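YueI protein (Bacillus subtilis, PDB 2OHW) is of unknown function, belonging to the DUF1694 family and folding as a mixed four-stranded sheet flanked by helices. Local coordinates at residues 17-22 against 26-31; 45-50 against 71-76; 53-58 against 79-84. One frame throughout, in Å; residues are numbered along the deposited sequence.

How the contacts relate
The three contacts sample one small alpha/beta fold from its surface to its interior. Contact 1 lies on the opposite side of the chain's centre from the other two, is only partly buried, and relies on a helix backbone bond as well as a leucine pair. Contacts 2 and 3 are buried and apolar across their segments, with polar bonds formed within each segment or to outside residues. Both use helix 75-87: contact 2 holds the loop leading into it, contact 3 its middle, and their centres lie about 12 Å apart. They touch directly, Tyr75 CE1 lying 4.0 Å from Ile82 CD1, whereas contact 1 reaches neither.

Contact 1 (17-22 against 26-31); sequences GPLETK and RHLFLG
The guanidinium of Arg26 takes Gly31 O at its edge, 8° out of plane, while CG of the same side chain, set beside its own backbone N (chi1 -65°), lies 3.5 Å from Lys22 O; the second flat group, the Phe29 ring, has Leu28 CD2 over one face, offset toward the rim. The contact illustrates how a short helix, 22-28, is finished at both ends. At the start, Thr21 is the N-cap, its OG1 accepting from Asp24 N. Arg26 N to Lys22 O, 3.0 Å, is the helix's i to i+4 bond across the contact. At the far end the backbone turns through a left-handed Leu30, and Gly31 N reaches back to Arg26 O at 2.8 Å, a six-to-one bond of the Schellman kind, though without the companion bond from Leu30 N to His27 O that would complete the motif. Gly31 has backbone angles that suit glycine, and its carbonyl receives Arg26 NH1 at 3.0 Å, so side chain and main chain tie the same turn twice. Away from these polar ends, the leucines face each other near Tyr10 of helix 5-12, which both touch: Leu19 CD1 meets Leu28 CD2, methyl to methyl, at 4.3 Å.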
ATOM      1  N   GLY A  17       8.547   6.623  -8.757  1.00 20.86           N
ATOM      2  CA  GLY A  17       8.383   6.523 -10.206  1.00 21.36           C
ATOM      3  C   GLY A  17       7.756   5.235 -10.717  1.00 22.38           C
ATOM      4  O   GLY A  17       7.406   4.348  -9.940  1.00 21.11           O
ATOM      5  N   PRO A  18       7.626   5.114 -12.049  1.00 23.00           N
ATOM      6  CA  PRO A  18       6.944   3.957 -12.615  1.00 24.02           C
ATOM      7  C   PRO A  18       7.842   2.728 -12.708  1.00 24.86           C
ATOM      8  O   PRO A  18       9.071   2.837 -12.593  1.00 24.99           O
ATOM      9  CB  PRO A  18       6.579   4.438 -14.020  1.00 24.25           C
ATOM     10  CG  PRO A  18       7.703   5.362 -14.395  1.00 23.89           C
ATOM     11  CD  PRO A  18       8.127   6.031 -13.097  1.00 23.87           C
ATOM     12  N   LEU A  19       7.226   1.568 -12.922  1.00 25.81           N
ATOM     13  CA  LEU A  19       7.976   0.372 -13.284  1.00 26.93           C
ATOM     14  C   LEU A  19       7.955   0.209 -14.797  1.00 28.36           C
ATOM     15  O   LEU A  19       7.328   1.005 -15.496  1.00 28.32           O
ATOM     16  CB  LEU A  19       7.396  -0.857 -12.597  1.00 26.45           C
ATOM     17  CG  LEU A  19       7.464  -0.819 -11.070  1.00 26.25           C
ATOM     18  CD1 LEU A  19       6.809  -2.049 -10.473  1.00 25.91           C
ATOM     19  CD2 LEU A  19       8.909  -0.691 -10.601  1.00 27.16           C
ATOM     20  N   GLU A  20       8.639  -0.820 -15.294  1.00 29.98           N
ATOM     21  CA  GLU A  20       8.766  -1.039 -16.739  1.00 31.86           C
ATOM     22  C   GLU A  20       7.439  -1.334 -17.447  1.00 31.86           C
ATOM     23  O   GLU A  20       7.209  -0.858 -18.561  1.00 32.72           O
ATOM     24  CB  GLU A  20       9.818  -2.119 -17.069  1.00 31.93           C
ATOM     25  CG  GLU A  20      10.025  -3.210 -16.019  1.00 33.79           C
ATOM     26  CD  GLU A  20      10.722  -4.442 -16.578  1.00 34.03           C
ATOM     27  OE1 GLU A  20      11.948  -4.572 -16.391  1.00 37.88           O
ATOM     28  OE2 GLU A  20      10.047  -5.278 -17.212  1.00 37.65           O
ATOM     29  N   THR A  21       6.572  -2.111 -16.801  1.00 31.60           N
ATOM     30  CA  THR A  21       5.277  -2.464 -17.383  1.00 31.17           C
ATOM     31  C   THR A  21       4.120  -2.210 -16.418  1.00 31.08           C
ATOM     32  O   THR A  21       4.306  -2.177 -15.207  1.00 30.61           O
ATOM     33  CB  THR A  21       5.233  -3.947 -17.826  1.00 31.40           C
ATOM     34  OG1 THR A  21       5.309  -4.803 -16.677  1.00 30.60           O
ATOM     35  CG2 THR A  21       6.375  -4.287 -18.785  1.00 31.53           C
ATOM     36  N   LYS A  22       2.919  -2.045 -16.968  1.00 30.92           N
ATOM     37  CA  LYS A  22       1.701  -1.965 -16.158  1.00 30.95           C
ATOM     38  C   LYS A  22       1.432  -3.219 -15.295  1.00 30.74           C
ATOM     39  O   LYS A  22       1.131  -3.087 -14.100  1.00 30.16           O
ATOM     40  CB  LYS A  22       0.495  -1.608 -17.037  1.00 31.80           C
ATOM     41  CG  LYS A  22       0.251  -0.105 -17.201  1.00 32.77           C
ATOM     42  CD  LYS A  22       1.423   0.648 -17.819  1.00 35.33           C
ATOM     43  CE  LYS A  22       1.099   2.131 -18.024  1.00 35.66           C
ATOM     44  NZ  LYS A  22       0.865   2.848 -16.736  1.00 38.78           N
ATOM     45  N   ARG A  26       0.814  -3.590 -11.192  1.00 20.42           N
ATOM     46  CA  ARG A  26      -0.368  -4.208 -10.609  1.00 20.54           C
ATOM     47  C   ARG A  26       0.004  -5.360  -9.692  1.00 20.20           C
ATOM     48  O   ARG A  26      -0.614  -5.554  -8.643  1.00 20.30           O
ATOM     49  CB  ARG A  26      -1.332  -4.680 -11.697  1.00 20.45           C
ATOM     50  CG  ARG A  26      -1.931  -3.543 -12.513  1.00 22.22           C
ATOM     51  CD  ARG A  26      -3.125  -4.031 -13.322  1.00 23.71           C
ATOM     52  NE  ARG A  26      -3.506  -3.066 -14.341  1.00 25.04           N
ATOM     53  CZ  ARG A  26      -4.325  -2.041 -14.139  1.00 27.45           C
ATOM     54  NH1 ARG A  26      -4.858  -1.825 -12.938  1.00 28.20           N
ATOM     55  NH2 ARG A  26      -4.607  -1.221 -15.145  1.00 28.51           N
ATOM     56  N   HIS A  27       1.024  -6.120 -10.083  1.00 20.18           N
ATOM     57  CA  HIS A  27       1.475  -7.235  -9.257  1.00 20.43           C
ATOM     58  C   HIS A  27       2.127  -6.796  -7.943  1.00 19.44           C
ATOM     59  O   HIS A  27       2.105  -7.551  -6.972  1.00 20.25           O
ATOM     60  CB  HIS A  27       2.395  -8.163 -10.045  1.00 21.72           C
ATOM     61  CG  HIS A  27       1.718  -8.845 -11.198  1.00 24.94           C
ATOM     62  ND1 HIS A  27       2.305  -8.968 -12.439  1.00 28.51           N
ATOM     63  CD2 HIS A  27       0.506  -9.442 -11.294  1.00 28.78           C
ATOM     64  CE1 HIS A  27       1.484  -9.614 -13.250  1.00 29.37           C
ATOM     65  NE2 HIS A  27       0.384  -9.910 -12.580  1.00 30.03           N
ATOM     66  N   LEU A  28       2.708  -5.594  -7.915  1.00 17.32           N
ATOM     67  CA  LEU A  28       3.263  -5.034  -6.674  1.00 15.70           C
ATOM     68  C   LEU A  28       2.181  -4.360  -5.811  1.00 15.00           C
ATOM     69  O   LEU A  28       2.105  -4.594  -4.594  1.00 14.84           O
ATOM     70  CB  LEU A  28       4.401  -4.050  -6.964  1.00 16.49           C
ATOM     71  CG  LEU A  28       5.006  -3.313  -5.750  1.00 17.01           C
ATOM     72  CD1 LEU A  28       5.602  -4.238  -4.712  1.00 18.13           C
ATOM     73  CD2 LEU A  28       6.067  -2.317  -6.222  1.00 16.55           C
ATOM     74  N   PHE A  29       1.371  -3.513  -6.449  1.00 14.90           N
ATOM     75  CA  PHE A  29       0.449  -2.629  -5.741  1.00 15.02           C
ATOM     76  C   PHE A  29      -0.977  -3.158  -5.566  1.00 15.90           C
ATOM     77  O   PHE A  29      -1.950  -2.383  -5.576  1.00 15.90           O
ATOM     78  CB  PHE A  29       0.451  -1.242  -6.392  1.00 14.98           C
ATOM     79  CG  PHE A  29       1.779  -0.529  -6.282  1.00 13.92           C
ATOM     80  CD1 PHE A  29       2.206  -0.021  -5.055  1.00 13.78           C
ATOM     81  CD2 PHE A  29       2.582  -0.353  -7.395  1.00 15.42           C
ATOM     82  CE1 PHE A  29       3.442   0.637  -4.953  1.00 13.78           C
ATOM     83  CE2 PHE A  29       3.805   0.314  -7.305  1.00 14.48           C
ATOM     84  CZ  PHE A  29       4.238   0.800  -6.084  1.00 13.63           C
ATOM     85  N   LEU A  30      -1.088  -4.476  -5.387  1.00 16.00           N
ATOM     86  CA  LEU A  30      -2.379  -5.120  -5.086  1.00 16.28           C
ATOM     87  C   LEU A  30      -3.438  -4.809  -6.141  1.00 16.55           C
ATOM     88  O   LEU A  30      -4.625  -4.651  -5.830  1.00 16.82           O
ATOM     89  CB  LEU A  30      -2.875  -4.726  -3.683  1.00 16.47           C
ATOM     90  CG  LEU A  30      -1.973  -5.139  -2.515  1.00 16.89           C
ATOM     91  CD1 LEU A  30      -2.483  -4.546  -1.194  1.00 17.66           C
ATOM     92  CD2 LEU A  30      -1.875  -6.650  -2.423  1.00 18.04           C
ATOM     93  N   GLY A  31      -2.981  -4.739  -7.389  1.00 16.99           N
ATOM     94  CA  GLY A  31      -3.860  -4.551  -8.543  1.00 18.02           C
ATOM     95  C   GLY A  31      -3.891  -3.138  -9.088  1.00 19.40           C
ATOM     96  O   GLY A  31      -4.406  -2.926 -10.189  1.00 20.63           O
TER

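Contact 2 (45-50 against 71-76); sequences QVLRSK and GELQYQ
Short helix 43-46 and the residues just beyond it meet the loop that leads into helix 75-87, with Leu73 of the loop turned toward Val46 and Leu47. The fork of Leu73 divides its work between two neighbours. Its CD1 approaches Val46 CG1 to 3.8 Å, the two side chains crossing at a slant, while its CD2 faces Leu47 CD2 at 4.3 Å. Val46 offers CG1 because that methyl stands opposite the backbone N (chi1 173°). Leu47 differs: its side chain leaves the backbone across the direction of the loop, and its end then comes nearer, at a more exposed place than the Val46 pair.

In topology the loop is the first link of a beta-alpha-beta crossover, in which strand 65-70 passes through helix 75-87 to the adjacent parallel strand 92-95. Gly71 still shares backbone hydrogen bonds with Val95, and Leu73 then turns inward, touching Tyr78 and Lys43 as well.

Polar groups work within each segment instead of between them. Gln76 NE2 gives a hydrogen to Gln74 OE1 at 2.6 Å, the acceptor lying 12° out of the Gln76 amide plane, and this joins two side chains of the helix entrance. On the other segment Arg48 NE donates to Lys50 O at 2.7 Å, in the guanidinium plane, with NH2 adding a weak bond to the same oxygen. The guanidinium also makes a cation-pi contact with Tyr52. Nearer the helix, Arg48 N binds Gln45 O at 3.1 Å.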
ATOM      1  N   GLN A  45       5.102  -3.232   8.270  1.00 14.86           N
ATOM      2  CA  GLN A  45       4.487  -2.037   8.849  1.00 14.36           C
ATOM      3  C   GLN A  45       3.047  -2.298   9.282  1.00 15.48           C
ATOM      4  O   GLN A  45       2.612  -1.842  10.350  1.00 16.31           O
ATOM      5  CB  GLN A  45       4.578  -0.871   7.855  1.00 13.97           C
ATOM      6  CG  GLN A  45       6.009  -0.412   7.634  1.00 13.52           C
ATOM      7  CD  GLN A  45       6.091   0.700   6.598  1.00 13.14           C
ATOM      8  OE1 GLN A  45       5.566   0.569   5.496  1.00 13.24           O
ATOM      9  NE2 GLN A  45       6.760   1.806   6.954  1.00 13.35           N
ATOM     10  N   VAL A  46       2.275  -3.013   8.468  1.00 14.72           N
ATOM     11  CA  VAL A  46       0.885  -3.280   8.879  1.00 15.60           C
ATOM     12  C   VAL A  46       0.858  -4.090  10.190  1.00 17.41           C
ATOM     13  O   VAL A  46      -0.057  -3.935  11.014  1.00 18.78           O
ATOM     14  CB  VAL A  46       0.086  -3.973   7.758  1.00 15.47           C
ATOM     15  CG1 VAL A  46      -1.301  -4.408   8.246  1.00 15.28           C
ATOM     16  CG2 VAL A  46      -0.051  -3.022   6.587  1.00 15.41           C
ATOM     17  N   LEU A  47       1.861  -4.945  10.372  1.00 18.48           N
ATOM     18  CA  LEU A  47       1.932  -5.799  11.568  1.00 20.25           C
ATOM     19  C   LEU A  47       2.344  -5.049  12.830  1.00 21.98           C
ATOM     20  O   LEU A  47       2.286  -5.616  13.930  1.00 22.75           O
ATOM     21  CB  LEU A  47       2.863  -6.987  11.316  1.00 20.07           C
ATOM     22  CG  LEU A  47       2.370  -8.040  10.309  1.00 20.88           C
ATOM     23  CD1 LEU A  47       3.503  -8.954   9.830  1.00 23.75           C
ATOM     24  CD2 LEU A  47       1.185  -8.848  10.831  1.00 21.93           C
ATOM     25  N   ARG A  48       2.741  -3.784  12.701  1.00 23.47           N
ATOM     26  CA  ARG A  48       3.086  -2.966  13.868  1.00 25.35           C
ATOM     27  C   ARG A  48       1.843  -2.782  14.743  1.00 26.49           C
ATOM     28  O   ARG A  48       0.751  -2.509  14.233  1.00 26.80           O
ATOM     29  CB  ARG A  48       3.663  -1.612  13.440  1.00 25.14           C
ATOM     30  CG  ARG A  48       4.283  -0.814  14.583  1.00 25.99           C
ATOM     31  CD  ARG A  48       4.700   0.584  14.137  1.00 26.08           C
ATOM     32  NE  ARG A  48       3.602   1.547  14.166  1.00 26.81           N
ATOM     33  CZ  ARG A  48       3.759   2.868  14.115  1.00 27.54           C
ATOM     34  NH1 ARG A  48       4.971   3.397  14.032  1.00 27.84           N
ATOM     35  NH2 ARG A  48       2.701   3.669  14.160  1.00 27.40           N
ATOM     36  N   SER A  49       2.017  -2.954  16.053  1.00 27.66           N
ATOM     37  CA  SER A  49       0.903  -2.906  17.005  1.00 29.09           C
ATOM     38  C   SER A  49       0.080  -1.621  16.896  1.00 29.17           C
ATOM     39  O   SER A  49      -1.149  -1.670  16.771  1.00 30.28           O
ATOM     40  CB  SER A  49       1.419  -3.103  18.435  1.00 29.33           C
ATOM     41  OG  SER A  49       2.170  -4.302  18.525  1.00 32.64           O
ATOM     42  N   LYS A  50       0.761  -0.479  16.918  1.00 28.93           N
ATOM     43  CA  LYS A  50       0.101   0.802  16.719  1.00 27.88           C
ATOM     44  C   LYS A  50      -0.064   1.127  15.230  1.00 26.58           C
ATOM     45  O   LYS A  50       0.922   1.135  14.488  1.00 26.58           O
ATOM     46  CB  LYS A  50       0.871   1.922  17.422  1.00 28.81           C
ATOM     47  CG  LYS A  50       0.038   3.174  17.671  1.00 31.71           C
ATOM     48  CD  LYS A  50      -1.034   2.933  18.731  1.00 35.02           C
ATOM     49  CE  LYS A  50      -2.056   4.054  18.756  1.00 36.10           C
ATOM     50  NZ  LYS A  50      -3.335   3.611  19.389  1.00 37.82           N
ATOM     51  N   GLY A  71      -4.645 -10.012   1.211  1.00 16.11           N
ATOM     52  CA  GLY A  71      -5.338 -11.147   1.825  1.00 16.81           C
ATOM     53  C   GLY A  71      -4.439 -12.179   2.486  1.00 17.42           C
ATOM     54  O   GLY A  71      -4.941 -13.073   3.182  1.00 17.68           O
ATOM     55  N   GLU A  72      -3.119 -12.076   2.299  1.00 16.50           N
ATOM     56  CA  GLU A  72      -2.220 -12.974   3.037  1.00 17.25           C
ATOM     57  C   GLU A  72      -2.207 -12.668   4.533  1.00 16.62           C
ATOM     58  O   GLU A  72      -1.822 -13.523   5.346  1.00 16.32           O
ATOM     59  CB  GLU A  72      -0.792 -12.887   2.512  1.00 17.90           C
ATOM     60  CG  GLU A  72      -0.701 -13.161   1.038  1.00 23.51           C
ATOM     61  CD  GLU A  72       0.231 -14.280   0.706  1.00 29.75           C
ATOM     62  OE1 GLU A  72       1.195 -14.529   1.462  1.00 34.17           O
ATOM     63  OE2 GLU A  72      -0.006 -14.922  -0.335  1.00 34.41           O
ATOM     64  N   LEU A  73      -2.576 -11.428   4.879  1.00 16.11           N
ATOM     65  CA  LEU A  73      -2.641 -10.977   6.261  1.00 16.15           C
ATOM     66  C   LEU A  73      -3.895 -11.511   6.948  1.00 15.65           C
ATOM     67  O   LEU A  73      -4.929 -11.670   6.313  1.00 15.60           O
ATOM     68  CB  LEU A  73      -2.669  -9.444   6.302  1.00 16.05           C
ATOM     69  CG  LEU A  73      -1.395  -8.738   5.836  1.00 16.49           C
ATOM     70  CD1 LEU A  73      -1.698  -7.246   5.698  1.00 20.32           C
ATOM     71  CD2 LEU A  73      -0.290  -8.977   6.844  1.00 18.70           C
ATOM     72  N   GLN A  74      -3.779 -11.796   8.239  1.00 14.91           N
ATOM     73  CA  GLN A  74      -4.925 -12.136   9.063  1.00 15.09           C
ATOM     74  C   GLN A  74      -5.672 -10.878   9.492  1.00 15.28           C
ATOM     75  O   GLN A  74      -5.066  -9.816   9.658  1.00 15.03           O
ATOM     76  CB  GLN A  74      -4.454 -12.919  10.294  1.00 15.29           C
ATOM     77  CG  GLN A  74      -3.851 -14.262   9.916  1.00 16.62           C
ATOM     78  CD  GLN A  74      -3.437 -15.094  11.109  1.00 18.97           C
ATOM     79  OE1 GLN A  74      -3.751 -14.766  12.250  1.00 22.97           O
ATOM     80  NE2 GLN A  74      -2.721 -16.183  10.845  1.00 20.12           N
ATOM     81  N   TYR A  75      -6.983 -11.021   9.691  1.00 15.62           N
ATOM     82  CA  TYR A  75      -7.867  -9.904  10.055  1.00 15.39           C
ATOM     83  C   TYR A  75      -7.340  -9.015  11.153  1.00 16.43           C
ATOM     84  O   TYR A  75      -7.372  -7.791  11.014  1.00 15.58           O
ATOM     85  CB  TYR A  75      -9.266 -10.412  10.434  1.00 16.34           C
ATOM     86  CG  TYR A  75     -10.277  -9.297  10.627  1.00 16.47           C
ATOM     87  CD1 TYR A  75     -10.815  -8.622   9.532  1.00 16.45           C
ATOM     88  CD2 TYR A  75     -10.698  -8.927  11.900  1.00 16.87           C
ATOM     89  CE1 TYR A  75     -11.742  -7.603   9.701  1.00 17.39           C
ATOM     90  CE2 TYR A  75     -11.619  -7.902  12.079  1.00 16.77           C
ATOM     91  CZ  TYR A  75     -12.132  -7.246  10.975  1.00 18.44           C
ATOM     92  OH  TYR A  75     -13.054  -6.230  11.148  1.00 21.56           O
ATOM     93  N   GLN A  76      -6.881  -9.609  12.250  1.00 17.10           N
ATOM     94  CA  GLN A  76      -6.465  -8.796  13.393  1.00 18.34           C
ATOM     95  C   GLN A  76      -5.316  -7.836  13.075  1.00 18.56           C
ATOM     96  O   GLN A  76      -5.140  -6.839  13.767  1.00 19.98           O
ATOM     97  CB  GLN A  76      -6.135  -9.689  14.595  1.00 19.95           C
ATOM     98  CG  GLN A  76      -4.876 -10.505  14.443  1.00 22.21           C
ATOM     99  CD  GLN A  76      -5.074 -11.840  13.759  1.00 26.57           C
ATOM    100  OE1 GLN A  76      -6.144 -12.144  13.214  1.00 27.64           O
ATOM    101  NE2 GLN A  76      -4.022 -12.654  13.774  1.00 27.91           N
TER

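Contact 3 (53-58 against 79-84); sequences KEAEHE and SSYIQM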
ATOM      1  N   LYS A  53      -0.515   6.682  11.887  1.00 20.36           N
ATOM      2  CA  LYS A  53      -1.282   7.924  11.724  1.00 21.17           C
ATOM      3  C   LYS A  53      -1.146   8.531  10.319  1.00 20.27           C
ATOM      4  O   LYS A  53      -2.048   9.224   9.860  1.00 19.48           O
ATOM      5  CB  LYS A  53      -0.890   8.946  12.797  1.00 22.61           C
ATOM      6  CG  LYS A  53      -1.858  10.122  12.931  1.00 25.22           C
ATOM      7  CD  LYS A  53      -3.267   9.684  13.356  1.00 30.45           C
ATOM      8  CE  LYS A  53      -4.286  10.761  13.010  1.00 32.62           C
ATOM      9  NZ  LYS A  53      -5.636  10.432  13.543  1.00 35.54           N
ATOM     10  N   GLU A  54      -0.030   8.255   9.642  1.00 19.70           N
ATOM     11  CA  GLU A  54       0.174   8.725   8.274  1.00 19.54           C
ATOM     12  C   GLU A  54      -0.832   8.110   7.315  1.00 18.72           C
ATOM     13  O   GLU A  54      -1.270   8.763   6.372  1.00 18.80           O
ATOM     14  CB  GLU A  54       1.598   8.426   7.797  1.00 19.43           C
ATOM     15  CG  GLU A  54       2.679   9.175   8.588  1.00 21.67           C
ATOM     16  CD  GLU A  54       3.194   8.428   9.807  1.00 23.96           C
ATOM     17  OE1 GLU A  54       2.561   7.464  10.272  1.00 23.79           O
ATOM     18  OE2 GLU A  54       4.252   8.828  10.328  1.00 28.46           O
ATOM     19  N   ALA A  55      -1.232   6.864   7.569  1.00 18.24           N
ATOM     20  CA  ALA A  55      -2.283   6.246   6.754  1.00 17.94           C
ATOM     21  C   ALA A  55      -3.622   6.884   7.063  1.00 18.15           C
ATOM     22  O   ALA A  55      -4.406   7.136   6.147  1.00 18.09           O
ATOM     23  CB  ALA A  55      -2.345   4.735   6.979  1.00 17.58           C
ATOM     24  N   GLU A  56      -3.880   7.153   8.341  1.00 18.92           N
ATOM     25  CA  GLU A  56      -5.130   7.826   8.714  1.00 18.90           C
ATOM     26  C   GLU A  56      -5.229   9.183   8.022  1.00 18.26           C
ATOM     27  O   GLU A  56      -6.285   9.561   7.533  1.00 18.15           O
ATOM     28  CB  GLU A  56      -5.298   7.975  10.228  1.00 19.43           C
ATOM     29  CG  GLU A  56      -6.645   8.639  10.579  1.00 22.23           C
ATOM     30  CD  GLU A  56      -7.188   8.326  11.956  1.00 28.52           C
ATOM     31  OE1 GLU A  56      -6.432   7.841  12.828  1.00 31.05           O
ATOM     32  OE2 GLU A  56      -8.392   8.604  12.165  1.00 30.87           O
ATOM     33  N   HIS A  57      -4.115   9.908   7.964  1.00 17.53           N
ATOM     34  CA  HIS A  57      -4.117  11.200   7.302  1.00 17.81           C
ATOM     35  C   HIS A  57      -4.562  11.108   5.851  1.00 17.65           C
ATOM     36  O   HIS A  57      -5.350  11.940   5.373  1.00 17.75           O
ATOM     37  CB  HIS A  57      -2.730  11.849   7.375  1.00 18.58           C
ATOM     38  CG  HIS A  57      -2.680  13.199   6.733  1.00 19.04           C
ATOM     39  ND1 HIS A  57      -2.328  13.383   5.415  1.00 19.68           N
ATOM     40  CD2 HIS A  57      -3.018  14.421   7.208  1.00 19.91           C
ATOM     41  CE1 HIS A  57      -2.404  14.670   5.115  1.00 19.55           C
ATOM     42  NE2 HIS A  57      -2.829  15.318   6.185  1.00 22.46           N
ATOM     43  N   GLU A  58      -4.033  10.117   5.136  1.00 17.95           N
ATOM     44  CA  GLU A  58      -4.371   9.922   3.734  1.00 18.85           C
ATOM     45  C   GLU A  58      -5.825   9.487   3.543  1.00 18.87           C
ATOM     46  O   GLU A  58      -6.479   9.895   2.583  1.00 19.23           O
ATOM     47  CB  GLU A  58      -3.413   8.923   3.065  1.00 19.62           C
ATOM     48  CG  GLU A  58      -1.964   9.437   2.890  1.00 21.43           C
ATOM     49  CD  GLU A  58      -1.858  10.837   2.274  1.00 25.32           C
ATOM     50  OE1 GLU A  58      -2.584  11.155   1.299  1.00 27.68           O
ATOM     51  OE2 GLU A  58      -1.025  11.631   2.766  1.00 27.66           O
ATOM     52  N   SER A  79      -7.410  -4.910  10.734  1.00 16.45           N
ATOM     53  CA  SER A  79      -8.700  -4.384  11.142  1.00 16.50           C
ATOM     54  C   SER A  79      -8.688  -2.923  11.597  1.00 16.98           C
ATOM     55  O   SER A  79      -9.673  -2.216  11.378  1.00 16.26           O
ATOM     56  CB  SER A  79      -9.312  -5.273  12.208  1.00 16.67           C
ATOM     57  OG  SER A  79      -8.425  -5.400  13.293  1.00 17.89           O
ATOM     58  N   SER A  80      -7.601  -2.461  12.211  1.00 16.92           N
ATOM     59  CA  SER A  80      -7.526  -1.053  12.618  1.00 17.30           C
ATOM     60  C   SER A  80      -7.656  -0.119  11.413  1.00 16.48           C
ATOM     61  O   SER A  80      -8.241   0.961  11.515  1.00 16.46           O
ATOM     62  CB  SER A  80      -6.209  -0.774  13.332  1.00 18.07           C
ATOM     63  OG  SER A  80      -6.161  -1.458  14.568  1.00 23.04           O
ATOM     64  N   TYR A  81      -7.089  -0.535  10.279  1.00 15.58           N
ATOM     65  CA  TYR A  81      -7.118   0.291   9.071  1.00 14.92           C
ATOM     66  C   TYR A  81      -8.504   0.323   8.465  1.00 14.69           C
ATOM     67  O   TYR A  81      -8.892   1.323   7.860  1.00 14.80           O
ATOM     68  CB  TYR A  81      -6.069  -0.190   8.061  1.00 15.58           C
ATOM     69  CG  TYR A  81      -4.672   0.043   8.601  1.00 14.40           C
ATOM     70  CD1 TYR A  81      -4.086   1.308   8.543  1.00 15.67           C
ATOM     71  CD2 TYR A  81      -3.961  -0.991   9.224  1.00 15.57           C
ATOM     72  CE1 TYR A  81      -2.812   1.536   9.078  1.00 15.77           C
ATOM     73  CE2 TYR A  81      -2.688  -0.774   9.754  1.00 15.60           C
ATOM     74  CZ  TYR A  81      -2.124   0.484   9.668  1.00 15.85           C
ATOM     75  OH  TYR A  81      -0.863   0.668  10.210  1.00 16.91           O
ATOM     76  N   ILE A  82      -9.262  -0.763   8.648  1.00 14.51           N
ATOM     77  CA  ILE A  82     -10.651  -0.799   8.176  1.00 15.41           C
ATOM     78  C   ILE A  82     -11.493   0.189   8.981  1.00 15.44           C
ATOM     79  O   ILE A  82     -12.348   0.883   8.415  1.00 15.80           O
ATOM     80  CB  ILE A  82     -11.226  -2.231   8.270  1.00 15.05           C
ATOM     81  CG1 ILE A  82     -10.602  -3.107   7.170  1.00 15.62           C
ATOM     82  CG2 ILE A  82     -12.780  -2.208   8.222  1.00 16.33           C
ATOM     83  CD1 ILE A  82     -11.055  -4.581   7.184  1.00 17.50           C
ATOM     84  N   GLN A  83     -11.232   0.261  10.290  1.00 14.93           N
ATOM     85  CA  GLN A  83     -11.926   1.223  11.163  1.00 15.73           C
ATOM     86  C   GLN A  83     -11.653   2.642  10.688  1.00 16.49           C
ATOM     87  O   GLN A  83     -12.575   3.466  10.628  1.00 16.59           O
ATOM     88  CB  GLN A  83     -11.478   1.075  12.620  1.00 16.40           C
ATOM     89  CG  GLN A  83     -11.683  -0.328  13.226  1.00 19.43           C
ATOM     90  CD  GLN A  83     -13.128  -0.626  13.564  1.00 23.01           C
ATOM     91  OE1 GLN A  83     -13.816   0.199  14.160  1.00 24.07           O
ATOM     92  NE2 GLN A  83     -13.593  -1.814  13.197  1.00 26.60           N
ATOM     93  N   MET A  84     -10.386   2.923  10.365  1.00 16.25           N
ATOM     94  CA  MET A  84      -9.985   4.253   9.884  1.00 17.45           C
ATOM     95  C   MET A  84     -10.690   4.557   8.569  1.00 16.83           C
ATOM     96  O   MET A  84     -11.220   5.661   8.378  1.00 17.56           O
ATOM     97  CB  MET A  84      -8.472   4.328   9.654  1.00 17.01           C
ATOM     98  CG  MET A  84      -7.576   4.182  10.867  1.00 18.93           C
ATOM     99  SD  MET A  84      -5.789   4.251  10.388  1.00 20.00           S
ATOM    100  CE  MET A  84      -5.851   3.992   8.637  1.00 25.21           C
TER
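Met84 makes the tight part of this contact, filling the space between helices 53-60 and 75-87. Its chain bends at the last torsion (chi3 -16°), laying the sulfur and methyl against the neighbouring helix: SD is 3.8 Å from Glu56 CB and CE 3.7 Å from Glu56 N. The same methyl meets Ala55 CB at 3.9 Å, and Ala55 CB in turn lies at the edge of the Tyr81 ring, near its plane, 3.9 Å from CE1. With an alanine in place of Met84, Ala55 and Glu56 would probably lose the sulfur and methyl packed on them, opening a gap between the helices. The hydroxyl of buried Tyr81 is hydrogen-bonded to Tyr52 N.

Looser and more polar is the outer side, where exposed Lys53 reaches one turn onward along its own helix to Glu56: NZ to OE1, 2.8 Å, a salt bridge whose hydrogen bond is weak. OE2 forms a salt bridge with Arg87 and a hydrogen bond with the Tyr88 hydroxyl. The axes of segments 53-58 and 79-84 run 10.3 Å apart and cross at -30°, Ala55 and Tyr81 resting on the sheet beneath: a near-parallel helix pair layered on one face of a mixed sheet, as in alpha/beta sandwiches.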